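Local coordinates for protein transaminase (Bacillus megaterium, PDB 5G0A) that probably catalyses the pyridoxal-5'-phosphate-dependent transfer of amino groups, acting as an S-selective omega-transaminase of the class-III aminotransferase family, at residues B[61-66]-B[300-305]; B[305-310]-B[336-341]. One frame throughout, in Å; residues are numbered along the deposited sequence.

How the interactions relate
Both contacts are buried and lie next to each other, their centres about 10 Å apart, and both also touch the second subunit. Interaction 1 joins two loops through serine hydroxyls, backbone atoms and a water, whereas interaction 2 sets the run into strand 308-313 against helix 335-350 by apolar packing without a hydrogen bond between its segments. Leu-305 is common to both ranges, following the serines, but makes its cross-segment contacts in interaction 2. Helix 335-350 serves the two in different ways, giving Asn-344 to the polar network of Ser-302 and an apolar surface of alanine, valine and methionine side chains to 305-310. Ser-304 OG, 3.4 Å from Ala-340 CB, marks one place where the contacts meet.

Interaction 1: residues B[61-66]-B[300-305]; sequences CVNLGQ and LSSSSL
Ser-302 and Ser-303 both turn their hydroxyls beside their own backbone N and anti to the carbonyl carbon (chi1 -63° and -52°), which brings the two OG atoms against separate parts of 61-66. The two residues are the central pair of a type I' beta turn, 301-304, in the loop that follows the PLP-pocket lysine, Lys-298, in this class-III aminotransferase. Facing it is a type I turn, 62-65, closed by Gly-65 N on Val-62 O.

Ser-302 OG fits against the 62-65 turn, taking a hydrogen bond from Leu-64 N at 2.9 Å with a bent N-H...O angle of 144°. Leu-64 CB rests 3.4 Å from the same OG, and Asn-63 CB comes equally near. The hydroxyl is also bonded to Asn-344 OD1, which ties the 301-304 turn to helix 335-350. The amide of Asn-63 turns away from Ser-302, ND2 bonding Phe-275 O; of its side chain, CB is the atom that meets the serine.

Ser-303 OG donates to Cys-61 O over 2.7 Å. It sits well above the carbonyl plane and not on a lone pair. The same hydroxyl shares a weak hydrogen bond with Tyr-331 OH of the second subunit, and the Cys-61 side chain touches Lys-298, so the contact lies between the cofactor site and the subunit interface.

Backbone atoms finish the fit. Ser-302 CA approaches Cys-61 O in a C-H...O contact, and Val-62 CA makes a straighter one to Ser-302 O at 3.6 Å, with CG1 of Val-62 packed against that oxygen too. One water then spans the turns, donating to both Gly-65 O and Ser-302 O at 2.8 Å each.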
# COMPACT_ATOMS: atom_id res chain seq x y z
N CYS B 61 31.66 -8.82 10.09
CA CYS B 61 30.94 -8.56 11.34
C CYS B 61 31.64 -9.03 12.62
O CYS B 61 31.12 -8.83 13.72
CB CYS B 61 29.51 -9.13 11.28
SG CYS B 61 29.43 -10.93 11.07
N VAL B 62 32.81 -9.63 12.48
CA VAL B 62 33.52 -10.08 13.68
C VAL B 62 34.75 -9.19 13.85
O VAL B 62 35.91 -9.67 13.86
CB VAL B 62 33.85 -11.59 13.56
CG1 VAL B 62 34.30 -12.15 14.91
CG2 VAL B 62 32.64 -12.38 13.05
N ASN B 63 34.49 -7.89 13.97
CA ASN B 63 35.54 -6.84 13.89
C ASN B 63 36.71 -7.04 14.86
O ASN B 63 37.88 -6.91 14.47
CB ASN B 63 34.90 -5.46 14.12
CG ASN B 63 33.85 -5.13 13.05
OD1 ASN B 63 33.17 -6.03 12.53
ND2 ASN B 63 33.72 -3.84 12.72
N LEU B 64 36.39 -7.40 16.09
CA LEU B 64 37.41 -7.56 17.13
C LEU B 64 38.27 -8.82 16.97
O LEU B 64 39.28 -8.98 17.67
CB LEU B 64 36.74 -7.59 18.50
CG LEU B 64 37.57 -7.08 19.69
CD1 LEU B 64 37.64 -5.54 19.66
CD2 LEU B 64 36.93 -7.56 20.97
N GLY B 65 37.88 -9.70 16.05
CA GLY B 65 38.41 -11.06 15.99
C GLY B 65 37.51 -12.09 16.66
O GLY B 65 36.74 -11.78 17.57
N GLN B 66 37.61 -13.33 16.20
CA GLN B 66 36.81 -14.42 16.73
C GLN B 66 37.25 -14.79 18.12
O GLN B 66 38.45 -14.98 18.36
CB GLN B 66 36.98 -15.66 15.85
CG GLN B 66 36.35 -15.55 14.46
CD GLN B 66 34.87 -15.90 14.46
OE1 GLN B 66 34.29 -16.25 15.51
NE2 GLN B 66 34.26 -15.84 13.29
N LEU B 300 29.27 -3.58 16.31
CA LEU B 300 28.78 -3.11 17.61
C LEU B 300 29.13 -4.05 18.77
O LEU B 300 29.53 -3.59 19.86
CB LEU B 300 27.26 -2.88 17.55
CG LEU B 300 26.58 -2.47 18.86
CD1 LEU B 300 27.07 -1.12 19.39
CD2 LEU B 300 25.04 -2.51 18.76
N SER B 301 28.97 -5.34 18.53
CA SER B 301 29.44 -6.36 19.47
C SER B 301 30.48 -7.32 18.88
O SER B 301 30.86 -8.28 19.56
CB SER B 301 28.24 -7.17 20.00
OG SER B 301 27.69 -7.95 18.95
N SER B 302 30.90 -7.07 17.63
CA SER B 302 31.74 -7.98 16.82
C SER B 302 31.16 -9.37 16.82
O SER B 302 31.89 -10.36 16.87
CB SER B 302 33.22 -7.98 17.28
OG SER B 302 33.76 -6.69 17.10
N SER B 303 29.82 -9.42 16.76
CA SER B 303 29.03 -10.65 16.72
C SER B 303 29.23 -11.56 17.94
O SER B 303 28.83 -12.72 17.88
CB SER B 303 29.31 -11.45 15.44
OG SER B 303 29.15 -10.61 14.30
N SER B 304 29.81 -11.05 19.01
CA SER B 304 30.01 -11.89 20.21
C SER B 304 28.64 -12.34 20.75
O SER B 304 28.46 -13.51 21.09
CB SER B 304 30.83 -11.17 21.26
OG SER B 304 30.24 -9.94 21.64
N LEU B 305 27.67 -11.41 20.78
CA LEU B 305 26.26 -11.73 21.03
C LEU B 305 25.38 -10.82 20.18
O LEU B 305 25.85 -9.76 19.74
CB LEU B 305 25.90 -11.56 22.51
CG LEU B 305 26.53 -12.56 23.50
CD1 LEU B 305 26.25 -12.08 24.93
CD2 LEU B 305 25.95 -13.95 23.27
O HOH W 1 34.10 -11.24 18.30

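Interaction 2: residues B[305-310]-B[336-341]; sequences LPAGAV and VAMAAV
The peptide group joining Pro-306 to Ala-307 directs its carbonyl oxygen at the helix, where Pro-306 O comes within 3.4 Å of Ala-337 CB; the methyl is met obliquely, tilted from the peptide plane. The contact has no aromatic stacking: the one ring in its segments, the pyrrolidine of Pro-306, is turned from the helix and packs on Tyr-331 of the second subunit.

On one side of this carbonyl Leu-305 supplies the bulk. Its CG lies beside the backbone N (chi1 -68°) and the chain continues extended, which carries CD1 over the first turn of 336-341. There CD1 is 3.8 Å from Val-336 CG1, the two side chains crossing at a slant, and 4.0 Å from Ala-340 CB, with Val-336 O also close. Ile-75 of helix 69-78 and Leu-305 of the second subunit cover the same leucine.

Further along, Ala-307 points its single methyl at the helix: Val-341 CG2 approaches CB to 3.7 Å. Met-338 leaves the helix facing away, yet its bent chain returns CE to 4.2 Å from Ala-307 CB.

Beyond Ala-307 the chain enters strand 308-313, set antiparallel between 112-118 and 293-296. This reversed strand of the seven-stranded sheet is a hallmark of fold type I PLP-dependent enzymes.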
# COMPACT_ATOMS: atom_id res chain seq x y z
N LEU B 305 27.67 -11.41 20.78
CA LEU B 305 26.26 -11.73 21.03
C LEU B 305 25.38 -10.82 20.18
O LEU B 305 25.85 -9.76 19.74
CB LEU B 305 25.90 -11.56 22.51
CG LEU B 305 26.53 -12.56 23.50
CD1 LEU B 305 26.25 -12.08 24.93
CD2 LEU B 305 25.95 -13.95 23.27
N PRO B 306 24.11 -11.20 19.96
CA PRO B 306 23.24 -10.34 19.11
C PRO B 306 22.96 -8.97 19.75
O PRO B 306 22.47 -8.90 20.89
CB PRO B 306 21.95 -11.15 18.96
CG PRO B 306 22.35 -12.58 19.25
CD PRO B 306 23.45 -12.48 20.30
N ALA B 307 23.34 -7.90 19.04
CA ALA B 307 23.02 -6.54 19.42
C ALA B 307 22.93 -5.66 18.18
O ALA B 307 23.66 -5.86 17.20
CB ALA B 307 24.10 -5.98 20.34
N GLY B 308 22.03 -4.67 18.26
CA GLY B 308 21.95 -3.62 17.25
C GLY B 308 21.63 -2.34 17.99
O GLY B 308 21.35 -2.36 19.20
N ALA B 309 21.70 -1.20 17.31
CA ALA B 309 21.36 0.04 17.98
C ALA B 309 21.04 1.11 16.97
O ALA B 309 21.57 1.10 15.85
CB ALA B 309 22.54 0.54 18.83
N VAL B 310 20.27 2.09 17.43
CA VAL B 310 20.10 3.31 16.66
C VAL B 310 20.54 4.49 17.52
O VAL B 310 20.28 4.52 18.72
CB VAL B 310 18.62 3.44 16.15
CG1 VAL B 310 17.64 3.47 17.32
CG2 VAL B 310 18.47 4.70 15.30
N VAL B 336 23.08 -9.00 29.17
CA VAL B 336 24.30 -9.78 28.85
C VAL B 336 24.83 -9.39 27.46
O VAL B 336 26.04 -9.26 27.26
CB VAL B 336 24.04 -11.29 28.94
CG1 VAL B 336 25.30 -12.09 28.60
CG2 VAL B 336 23.55 -11.66 30.34
N ALA B 337 23.91 -9.17 26.51
CA ALA B 337 24.33 -8.61 25.21
C ALA B 337 24.99 -7.24 25.39
O ALA B 337 25.98 -6.94 24.71
CB ALA B 337 23.14 -8.51 24.25
N MET B 338 24.46 -6.44 26.32
CA MET B 338 25.04 -5.12 26.59
C MET B 338 26.42 -5.25 27.25
O MET B 338 27.32 -4.47 26.95
CB MET B 338 24.12 -4.24 27.44
CG MET B 338 22.80 -3.89 26.76
SD MET B 338 23.01 -2.88 25.27
CE MET B 338 23.10 -4.14 24.00
N ALA B 339 26.59 -6.25 28.10
CA ALA B 339 27.93 -6.55 28.64
C ALA B 339 28.95 -6.84 27.53
O ALA B 339 30.10 -6.37 27.60
CB ALA B 339 27.85 -7.69 29.65
N ALA B 340 28.54 -7.62 26.53
CA ALA B 340 29.33 -7.90 25.34
C ALA B 340 29.68 -6.63 24.56
O ALA B 340 30.85 -6.43 24.19
CB ALA B 340 28.62 -8.91 24.44
N VAL B 341 28.68 -5.78 24.31
CA VAL B 341 28.95 -4.51 23.62
C VAL B 341 29.99 -3.68 24.38
O VAL B 341 30.96 -3.18 23.78
CB VAL B 341 27.65 -3.69 23.42
CG1 VAL B 341 27.96 -2.31 22.84
CG2 VAL B 341 26.74 -4.44 22.46